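PDB 6G49: protein-glutamine gamma-glutamyltransferase from Pseudomonas aeruginosa PAO1, which catalyses, through its periplasmic domain, the cross-linking of protein glutamine and lysine side chains in vitro and is critical for the bacterium's viability. Local coordinates for residues 163-176 with 290-302. Numbering follows the deposited sequence.
Sequences LRESSIDPRTRWRN and VEYWQPEQGWLSV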
ATOM      1  N   LEU A 163     -14.068   9.608  -2.555  1.00 27.02           N
ATOM      2  CA  LEU A 163     -14.481   8.562  -3.513  1.00 24.74           C
ATOM      3  C   LEU A 163     -13.478   8.556  -4.658  1.00 27.03           C
ATOM      4  O   LEU A 163     -13.210   9.569  -5.269  1.00 27.52           O
ATOM      5  CB  LEU A 163     -15.891   8.907  -3.998  1.00 26.98           C
ATOM      6  CG  LEU A 163     -16.507   7.977  -5.026  1.00 30.06           C
ATOM      7  CD1 LEU A 163     -16.659   6.588  -4.461  1.00 31.69           C
ATOM      8  CD2 LEU A 163     -17.883   8.522  -5.443  1.00 36.07           C
ATOM      9  N   ARG A 164     -12.909   7.389  -4.909  1.00 25.37           N
ATOM     10  CA  ARG A 164     -11.895   7.250  -5.927  1.00 23.68           C
ATOM     11  C   ARG A 164     -12.274   6.425  -7.136  1.00 23.71           C
ATOM     12  O   ARG A 164     -12.487   5.234  -7.041  1.00 24.28           O
ATOM     13  CB  ARG A 164     -10.633   6.663  -5.308  1.00 27.50           C
ATOM     14  CG  ARG A 164     -10.221   7.336  -4.021  1.00 31.18           C
ATOM     15  CD  ARG A 164      -8.853   6.876  -3.589  1.00 40.72           C
ATOM     16  NE  ARG A 164      -8.929   5.693  -2.750  1.00 35.25           N
ATOM     17  CZ  ARG A 164      -8.103   4.671  -2.859  1.00 33.27           C
ATOM     18  NH1 ARG A 164      -7.159   4.713  -3.781  1.00 36.15           N
ATOM     19  NH2 ARG A 164      -8.227   3.619  -2.062  1.00 29.63           N
ATOM     20  N   GLU A 165     -12.338   7.100  -8.271  1.00 25.69           N
ATOM     21  CA  GLU A 165     -12.600   6.479  -9.543  1.00 28.02           C
ATOM     22  C   GLU A 165     -13.844   5.573  -9.496  1.00 30.13           C
ATOM     23  O   GLU A 165     -13.768   4.380  -9.790  1.00 29.17           O
ATOM     24  CB  GLU A 165     -11.351   5.713 -10.001  1.00 29.17           C
ATOM     25  CG  GLU A 165     -10.952   6.012 -11.392  1.00 33.11           C
ATOM     26  CD  GLU A 165      -9.849   5.187 -12.030  1.00 40.88           C
ATOM     27  OE1 GLU A 165      -9.025   4.548 -11.308  1.00 25.78           O
ATOM     28  OE2 GLU A 165      -9.823   5.187 -13.267  1.00 33.02           O
ATOM     29  N   SER A 166     -15.023   6.127  -9.207  1.00 25.42           N
ATOM     30  CA  SER A 166     -16.248   5.350  -9.195  1.00 29.90           C
ATOM     31  C   SER A 166     -16.511   4.713 -10.572  1.00 31.04           C
ATOM     32  O   SER A 166     -17.095   3.644 -10.617  1.00 33.33           O
ATOM     33  CB  SER A 166     -17.428   6.167  -8.717  1.00 33.79           C
ATOM     34  OG  SER A 166     -17.586   7.265  -9.570  1.00 34.47           O
ATOM     35  N   SER A 167     -16.119   5.396 -11.656  1.00 29.44           N
ATOM     36  CA  SER A 167     -16.027   4.853 -13.023  1.00 29.53           C
ATOM     37  C   SER A 167     -14.565   4.741 -13.427  1.00 25.07           C
ATOM     38  O   SER A 167     -13.846   5.693 -13.315  1.00 30.62           O
ATOM     39  CB  SER A 167     -16.727   5.752 -14.034  1.00 35.37           C
ATOM     40  OG  SER A 167     -18.095   5.685 -13.777  1.00 37.64           O
ATOM     41  N   ILE A 168     -14.141   3.552 -13.801  1.00 31.07           N
ATOM     42  CA  ILE A 168     -12.700   3.259 -13.989  1.00 28.46           C
ATOM     43  C   ILE A 168     -12.392   3.379 -15.481  1.00 32.84           C
ATOM     44  O   ILE A 168     -13.154   2.919 -16.346  1.00 29.28           O
ATOM     45  CB  ILE A 168     -12.349   1.912 -13.342  1.00 28.65           C
ATOM     46  CG1 ILE A 168     -10.832   1.749 -13.197  1.00 29.48           C
ATOM     47  CG2 ILE A 168     -12.992   0.735 -14.079  1.00 32.70           C
ATOM     48  CD1 ILE A 168     -10.423   0.435 -12.562  1.00 29.18           C
ATOM     49  N   ASP A 169     -11.276   4.037 -15.769  1.00 28.01           N
ATOM     50  CA  ASP A 169     -10.730   4.060 -17.075  1.00 28.47           C
ATOM     51  C   ASP A 169     -10.483   2.620 -17.537  1.00 26.99           C
ATOM     52  O   ASP A 169      -9.938   1.811 -16.796  1.00 23.51           O
ATOM     53  CB  ASP A 169      -9.386   4.782 -17.114  1.00 30.49           C
ATOM     54  CG  ASP A 169      -8.860   4.995 -18.506  1.00 34.04           C
ATOM     55  OD1 ASP A 169      -8.386   4.028 -19.169  1.00 31.02           O
ATOM     56  OD2 ASP A 169      -8.801   6.137 -18.885  1.00 42.55           O
ATOM     57  N   PRO A 170     -10.924   2.203 -18.745  1.00 22.30           N
ATOM     58  CA  PRO A 170     -10.680   0.817 -19.197  1.00 21.49           C
ATOM     59  C   PRO A 170      -9.228   0.364 -19.210  1.00 20.90           C
ATOM     60  O   PRO A 170      -8.999  -0.800 -18.919  1.00 23.07           O
ATOM     61  CB  PRO A 170     -11.322   0.796 -20.616  1.00 23.04           C
ATOM     62  CG  PRO A 170     -11.317   2.233 -20.999  1.00 29.66           C
ATOM     63  CD  PRO A 170     -11.655   2.995 -19.740  1.00 27.29           C
ATOM     64  N   ARG A 171      -8.288   1.265 -19.473  1.00 19.93           N
ATOM     65  CA  ARG A 171      -6.874   0.934 -19.456  1.00 21.76           C
ATOM     66  C   ARG A 171      -6.443   0.605 -18.017  1.00 20.01           C
ATOM     67  O   ARG A 171      -5.682  -0.330 -17.823  1.00 21.33           O
ATOM     68  CB  ARG A 171      -6.017   2.052 -20.024  1.00 26.51           C
ATOM     69  CG  ARG A 171      -6.196   2.287 -21.517  1.00 32.55           C
ATOM     70  CD  ARG A 171      -5.597   3.640 -21.896  1.00 36.17           C
ATOM     71  NE  ARG A 171      -6.153   4.709 -21.092  1.00 42.08           N
ATOM     72  CZ  ARG A 171      -5.851   6.004 -21.215  1.00 55.90           C
ATOM     73  NH1 ARG A 171      -4.927   6.388 -22.076  1.00 44.50           N
ATOM     74  NH2 ARG A 171      -6.475   6.903 -20.470  1.00 42.51           N
ATOM     75  N   THR A 172      -6.910   1.406 -17.061  1.00 21.40           N
ATOM     76  CA  THR A 172      -6.587   1.180 -15.639  1.00 21.51           C
ATOM     77  C   THR A 172      -7.155  -0.157 -15.151  1.00 21.21           C
ATOM     78  O   THR A 172      -6.521  -0.947 -14.457  1.00 21.11           O
ATOM     79  CB  THR A 172      -7.104   2.329 -14.777  1.00 23.07           C
ATOM     80  OG1 THR A 172      -6.514   3.497 -15.342  1.00 23.05           O
ATOM     81  CG2 THR A 172      -6.621   2.174 -13.356  1.00 21.66           C
ATOM     82  N   ARG A 173      -8.396  -0.424 -15.540  1.00 20.08           N
ATOM     83  CA  ARG A 173      -9.039  -1.691 -15.242  1.00 20.37           C
ATOM     84  C   ARG A 173      -8.211  -2.866 -15.792  1.00 21.80           C
ATOM     85  O   ARG A 173      -7.946  -3.829 -15.068  1.00 21.38           O
ATOM     86  CB  ARG A 173     -10.481  -1.696 -15.738  1.00 22.00           C
ATOM     87  CG  ARG A 173     -11.323  -2.844 -15.237  1.00 22.81           C
ATOM     88  CD  ARG A 173     -12.775  -2.667 -15.744  1.00 24.42           C
ATOM     89  NE  ARG A 173     -13.721  -3.525 -15.131  1.00 31.15           N
ATOM     90  CZ  ARG A 173     -15.024  -3.240 -15.167  1.00 28.88           C
ATOM     91  NH1 ARG A 173     -15.424  -2.119 -15.751  1.00 37.75           N
ATOM     92  NH2 ARG A 173     -15.869  -4.050 -14.599  1.00 39.54           N
ATOM     93  N   TRP A 174      -7.843  -2.810 -17.083  1.00 20.16           N
ATOM     94  CA  TRP A 174      -7.115  -3.849 -17.725  1.00 20.37           C
ATOM     95  C   TRP A 174      -5.766  -4.072 -17.040  1.00 20.19           C
ATOM     96  O   TRP A 174      -5.329  -5.220 -16.789  1.00 20.53           O
ATOM     97  CB  TRP A 174      -6.923  -3.556 -19.217  1.00 22.02           C
ATOM     98  CG  TRP A 174      -6.567  -4.737 -20.047  1.00 20.36           C
ATOM     99  CD1 TRP A 174      -5.367  -5.172 -20.515  1.00 23.92           C
ATOM    100  CD2 TRP A 174      -7.534  -5.703 -20.490  1.00 20.51           C
ATOM    101  NE1 TRP A 174      -5.539  -6.351 -21.211  1.00 24.64           N
ATOM    102  CE2 TRP A 174      -6.835  -6.713 -21.173  1.00 23.31           C
ATOM    103  CE3 TRP A 174      -8.920  -5.772 -20.361  1.00 24.00           C
ATOM    104  CZ2 TRP A 174      -7.513  -7.765 -21.820  1.00 22.59           C
ATOM    105  CZ3 TRP A 174      -9.580  -6.814 -20.978  1.00 27.77           C
ATOM    106  CH2 TRP A 174      -8.868  -7.788 -21.677  1.00 22.46           C
ATOM    107  N   ARG A 175      -5.058  -2.978 -16.783  1.00 19.58           N
ATOM    108  CA  ARG A 175      -3.727  -3.016 -16.178  1.00 20.45           C
ATOM    109  C   ARG A 175      -3.799  -3.723 -14.813  1.00 17.59           C
ATOM    110  O   ARG A 175      -2.879  -4.468 -14.481  1.00 19.63           O
ATOM    111  CB  ARG A 175      -3.236  -1.580 -16.001  1.00 21.21           C
ATOM    112  CG  ARG A 175      -2.019  -1.444 -15.105  1.00 26.77           C
ATOM    113  CD  ARG A 175      -1.712   0.033 -14.928  1.00 25.15           C
ATOM    114  NE  ARG A 175      -1.100   0.589 -16.104  1.00 25.97           N
ATOM    115  CZ  ARG A 175      -0.498   1.783 -16.144  1.00 27.59           C
ATOM    116  NH1 ARG A 175      -0.530   2.539 -15.051  1.00 27.05           N
ATOM    117  NH2 ARG A 175       0.204   2.145 -17.230  1.00 28.94           N
ATOM    118  N   ASN A 176      -4.903  -3.492 -14.083  1.00 19.51           N
ATOM    119  CA  ASN A 176      -5.029  -3.997 -12.734  1.00 18.46           C
ATOM    120  C   ASN A 176      -5.672  -5.376 -12.672  1.00 19.43           C
ATOM    121  O   ASN A 176      -6.064  -5.823 -11.589  1.00 18.16           O
ATOM    122  CB  ASN A 176      -5.677  -2.945 -11.838  1.00 18.57           C
ATOM    123  CG  ASN A 176      -4.674  -1.881 -11.509  1.00 18.52           C
ATOM    124  OD1 ASN A 176      -3.717  -2.155 -10.804  1.00 20.09           O
ATOM    125  ND2 ASN A 176      -4.790  -0.716 -12.134  1.00 18.18           N
ATOM    126  N   VAL A 290      -3.051  -3.161   0.082  1.00 17.30           N
ATOM    127  CA  VAL A 290      -3.806  -3.459  -1.167  1.00 17.73           C
ATOM    128  C   VAL A 290      -4.908  -2.414  -1.332  1.00 18.27           C
ATOM    129  O   VAL A 290      -5.503  -1.925  -0.384  1.00 18.10           O
ATOM    130  CB  VAL A 290      -4.374  -4.887  -1.132  1.00 19.47           C
ATOM    131  CG1 VAL A 290      -5.254  -5.191  -2.360  1.00 23.05           C
ATOM    132  CG2 VAL A 290      -3.249  -5.891  -1.019  1.00 19.13           C
ATOM    133  N   GLU A 291      -5.247  -2.138  -2.589  1.00 18.33           N
ATOM    134  CA  GLU A 291      -6.569  -1.540  -2.909  1.00 16.84           C
ATOM    135  C   GLU A 291      -7.154  -2.293  -4.092  1.00 17.78           C
ATOM    136  O   GLU A 291      -6.425  -2.770  -5.004  1.00 17.95           O
ATOM    137  CB  GLU A 291      -6.508  -0.025  -3.108  1.00 19.64           C
ATOM    138  CG  GLU A 291      -5.636   0.430  -4.243  1.00 17.88           C
ATOM    139  CD  GLU A 291      -5.452   1.940  -4.308  1.00 23.82           C
ATOM    140  OE1 GLU A 291      -4.787   2.418  -5.232  1.00 20.42           O
ATOM    141  OE2 GLU A 291      -5.954   2.629  -3.409  1.00 28.52           O
ATOM    142  N   TYR A 292      -8.477  -2.378  -4.078  1.00 19.42           N
ATOM    143  CA  TYR A 292      -9.208  -3.062  -5.120  1.00 19.75           C
ATOM    144  C   TYR A 292     -10.372  -2.167  -5.558  1.00 20.05           C
ATOM    145  O   TYR A 292     -10.887  -1.323  -4.809  1.00 18.53           O
ATOM    146  CB  TYR A 292      -9.678  -4.443  -4.660  1.00 18.61           C
ATOM    147  CG  TYR A 292     -10.760  -4.446  -3.603  1.00 21.05           C
ATOM    148  CD1 TYR A 292     -10.481  -4.176  -2.260  1.00 22.11           C
ATOM    149  CD2 TYR A 292     -12.080  -4.589  -3.969  1.00 22.69           C
ATOM    150  CE1 TYR A 292     -11.519  -4.084  -1.332  1.00 23.13           C
ATOM    151  CE2 TYR A 292     -13.107  -4.523  -3.034  1.00 21.87           C
ATOM    152  CZ  TYR A 292     -12.825  -4.268  -1.727  1.00 27.38           C
ATOM    153  OH  TYR A 292     -13.906  -4.241  -0.894  1.00 34.96           O
ATOM    154  N   TRP A 293     -10.869  -2.470  -6.753  1.00 19.01           N
ATOM    155  CA  TRP A 293     -11.880  -1.650  -7.379  1.00 18.55           C
ATOM    156  C   TRP A 293     -13.164  -2.443  -7.553  1.00 21.85           C
ATOM    157  O   TRP A 293     -13.155  -3.620  -7.914  1.00 23.54           O
ATOM    158  CB  TRP A 293     -11.390  -1.164  -8.752  1.00 20.57           C
ATOM    159  CG  TRP A 293     -12.350  -0.206  -9.398  1.00 21.01           C
ATOM    160  CD1 TRP A 293     -12.437   1.151  -9.210  1.00 23.79           C
ATOM    161  CD2 TRP A 293     -13.408  -0.562 -10.310  1.00 22.27           C
ATOM    162  NE1 TRP A 293     -13.511   1.641  -9.916  1.00 25.82           N
ATOM    163  CE2 TRP A 293     -14.121   0.617 -10.583  1.00 26.64           C
ATOM    164  CE3 TRP A 293     -13.828  -1.770 -10.865  1.00 28.31           C
ATOM    165  CZ2 TRP A 293     -15.223   0.643 -11.444  1.00 29.24           C
ATOM    166  CZ3 TRP A 293     -14.942  -1.757 -11.689  1.00 29.28           C
ATOM    167  CH2 TRP A 293     -15.579  -0.554 -12.015  1.00 29.64           C
ATOM    168  N   GLN A 294     -14.250  -1.709  -7.399  1.00 24.49           N
ATOM    169  CA  GLN A 294     -15.572  -2.254  -7.778  1.00 26.67           C
ATOM    170  C   GLN A 294     -16.428  -1.099  -8.270  1.00 30.37           C
ATOM    171  O   GLN A 294     -16.212   0.073  -7.976  1.00 25.83           O
ATOM    172  CB  GLN A 294     -16.196  -2.987  -6.592  1.00 30.55           C
ATOM    173  CG  GLN A 294     -16.693  -2.069  -5.496  1.00 34.27           C
ATOM    174  CD  GLN A 294     -16.952  -2.864  -4.252  1.00 40.42           C
ATOM    175  OE1 GLN A 294     -16.240  -2.740  -3.253  1.00 36.41           O
ATOM    176  NE2 GLN A 294     -17.959  -3.720  -4.332  1.00 38.28           N
ATOM    177  N   PRO A 295     -17.435  -1.410  -9.104  1.00 31.76           N
ATOM    178  CA  PRO A 295     -18.356  -0.384  -9.572  1.00 35.22           C
ATOM    179  C   PRO A 295     -18.994   0.410  -8.437  1.00 26.40           C
ATOM    180  O   PRO A 295     -19.264  -0.108  -7.390  1.00 30.47           O
ATOM    181  CB  PRO A 295     -19.423  -1.216 -10.321  1.00 43.72           C
ATOM    182  CG  PRO A 295     -18.666  -2.436 -10.817  1.00 42.58           C
ATOM    183  CD  PRO A 295     -17.677  -2.738  -9.703  1.00 35.69           C
ATOM    184  N   GLU A 296     -19.129   1.709  -8.685  1.00 33.03           N
ATOM    185  CA  GLU A 296     -19.819   2.662  -7.817  1.00 36.69           C
ATOM    186  C   GLU A 296     -18.985   3.041  -6.585  1.00 29.76           C
ATOM    187  O   GLU A 296     -18.863   4.225  -6.288  1.00 30.97           O
ATOM    188  CB  GLU A 296     -21.187   2.133  -7.390  1.00 42.79           C
ATOM    189  CG  GLU A 296     -22.124   1.951  -8.581  1.00 62.20           C
ATOM    190  CD  GLU A 296     -23.604   1.952  -8.231  1.00 73.98           C
ATOM    191  OE1 GLU A 296     -23.964   1.334  -7.208  1.00 77.87           O
ATOM    192  OE2 GLU A 296     -24.390   2.577  -8.978  1.00102.07           O
ATOM    193  N   GLN A 297     -18.493   2.047  -5.838  1.00 29.18           N
ATOM    194  CA  GLN A 297     -17.720   2.334  -4.637  1.00 28.85           C
ATOM    195  C   GLN A 297     -16.300   2.820  -4.984  1.00 24.42           C
ATOM    196  O   GLN A 297     -15.657   3.470  -4.136  1.00 27.78           O
ATOM    197  CB  GLN A 297     -17.760   1.122  -3.724  1.00 35.35           C
ATOM    198  CG  GLN A 297     -19.184   0.818  -3.255  1.00 45.79           C
ATOM    199  CD  GLN A 297     -19.172  -0.266  -2.210  1.00 59.86           C
ATOM    200  OE1 GLN A 297     -18.667  -0.081  -1.104  1.00 67.28           O
ATOM    201  NE2 GLN A 297     -19.715  -1.420  -2.561  1.00 73.96           N
ATOM    202  N   GLY A 298     -15.823   2.477  -6.182  1.00 24.09           N
ATOM    203  CA  GLY A 298     -14.498   2.797  -6.607  1.00 23.58           C
ATOM    204  C   GLY A 298     -13.454   1.994  -5.832  1.00 22.31           C
ATOM    205  O   GLY A 298     -13.681   0.814  -5.481  1.00 21.50           O
ATOM    206  N   TRP A 299     -12.272   2.610  -5.665  1.00 21.72           N
ATOM    207  CA  TRP A 299     -11.135   1.915  -5.001  1.00 20.45           C
ATOM    208  C   TRP A 299     -11.343   1.937  -3.485  1.00 20.84           C
ATOM    209  O   TRP A 299     -11.644   2.990  -2.913  1.00 22.22           O
ATOM    210  CB  TRP A 299      -9.809   2.550  -5.368  1.00 19.85           C
ATOM    211  CG  TRP A 299      -9.390   2.425  -6.803  1.00 18.64           C
ATOM    212  CD1 TRP A 299      -9.589   3.319  -7.808  1.00 20.36           C
ATOM    213  CD2 TRP A 299      -8.708   1.316  -7.400  1.00 17.53           C
ATOM    214  NE1 TRP A 299      -9.076   2.834  -8.982  1.00 20.43           N
ATOM    215  CE2 TRP A 299      -8.551   1.592  -8.778  1.00 19.65           C
ATOM    216  CE3 TRP A 299      -8.240   0.083  -6.903  1.00 16.80           C
ATOM    217  CZ2 TRP A 299      -7.816   0.756  -9.630  1.00 18.35           C
ATOM    218  CZ3 TRP A 299      -7.580  -0.759  -7.777  1.00 19.96           C
ATOM    219  CH2 TRP A 299      -7.378  -0.441  -9.114  1.00 20.01           C
ATOM    220  N   LEU A 300     -11.117   0.790  -2.840  1.00 20.85           N
ATOM    221  CA  LEU A 300     -11.104   0.670  -1.397  1.00 23.66           C
ATOM    222  C   LEU A 300      -9.809   0.002  -0.972  1.00 20.39           C
ATOM    223  O   LEU A 300      -9.366  -0.971  -1.587  1.00 19.15           O
ATOM    224  CB  LEU A 300     -12.293  -0.160  -0.919  1.00 24.89           C
ATOM    225  CG  LEU A 300     -13.687   0.449  -1.202  1.00 26.73           C
ATOM    226  CD1 LEU A 300     -14.746  -0.541  -0.798  1.00 30.41           C
ATOM    227  CD2 LEU A 300     -13.866   1.783  -0.511  1.00 27.81           C
ATOM    228  N   SER A 301      -9.191   0.532   0.091  1.00 21.60           N
ATOM    229  CA  SER A 301      -7.941  -0.004   0.585  1.00 22.33           C
ATOM    230  C   SER A 301      -8.209  -1.038   1.667  1.00 22.70           C
ATOM    231  O   SER A 301      -9.141  -0.900   2.452  1.00 25.09           O
ATOM    232  CB  SER A 301      -7.083   1.100   1.159  1.00 25.02           C
ATOM    233  OG  SER A 301      -6.785   2.065   0.164  1.00 31.45           O
ATOM    234  N   VAL A 302      -7.367  -2.059   1.709  1.00 20.26           N
ATOM    235  CA  VAL A 302      -7.464  -3.131   2.671  0.67 20.44           C
ATOM    236  C   VAL A 302      -6.040  -3.568   3.031  1.00 20.54           C
ATOM    237  O   VAL A 302      -5.150  -3.561   2.206  1.00 20.86           O
ATOM    238  CB  VAL A 302      -8.318  -4.283   2.144  0.67 24.79           C
ATOM    239  CG1 VAL A 302      -7.706  -4.989   0.938  0.67 19.96           C
ATOM    240  CG2 VAL A 302      -8.690  -5.252   3.236  0.67 31.99           C
TER
HETATM  241  O   HOH W   1     -13.449   4.928  -3.387  1.00 24.01           O
HETATM  242  O   HOH W   2     -10.366   4.224  -0.501  1.00 45.57           O
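Trp293 and Trp299, on the beta hairpin of strands 286-294 and 298-302 of the transglutaminase-like fold, both give their indole N-H to Glu165 in the loop between strand 163-164 and helix 170-175. Trp293 NE1 reaches Glu165 O at 2.8 Å, almost in line with the carbonyl and 4° out of the indole plane. Trp299 NE1 takes Glu165 OE1 at 2.9 Å, on its anti side but 28° out of the carboxylate plane; Glu165 OE2 accepts from Asp169 N, so both oxygens of this buried acid are engaged. Trp299 N donates to Arg164 O, one residue before Glu165 (3.0 Å). Arg164 bends at chi3 (-89°), laying its guanidinium face over Trp299 CB, while NH1 and, weakly, NH2 converge on Glu291 OE2 in a salt bridge whose NH1 to OE2 distance, 2.4 Å, is doubtfully short. Arg74 also pairs with that oxygen and Arg262 with Glu291 OE1, probably keeping the glutamate ionised; Asp125 salt-bridges Arg164 NE. The hairpin runs on toward Asp303, probably catalytic. Water 1 accepts from Arg164 N and donates to Gln297 O and Trp299 O. On the Trp293 face opposite Pro295, Ile168 CG2 makes a CH-pi contact, 3.5 Å from the six-membered ring centroid.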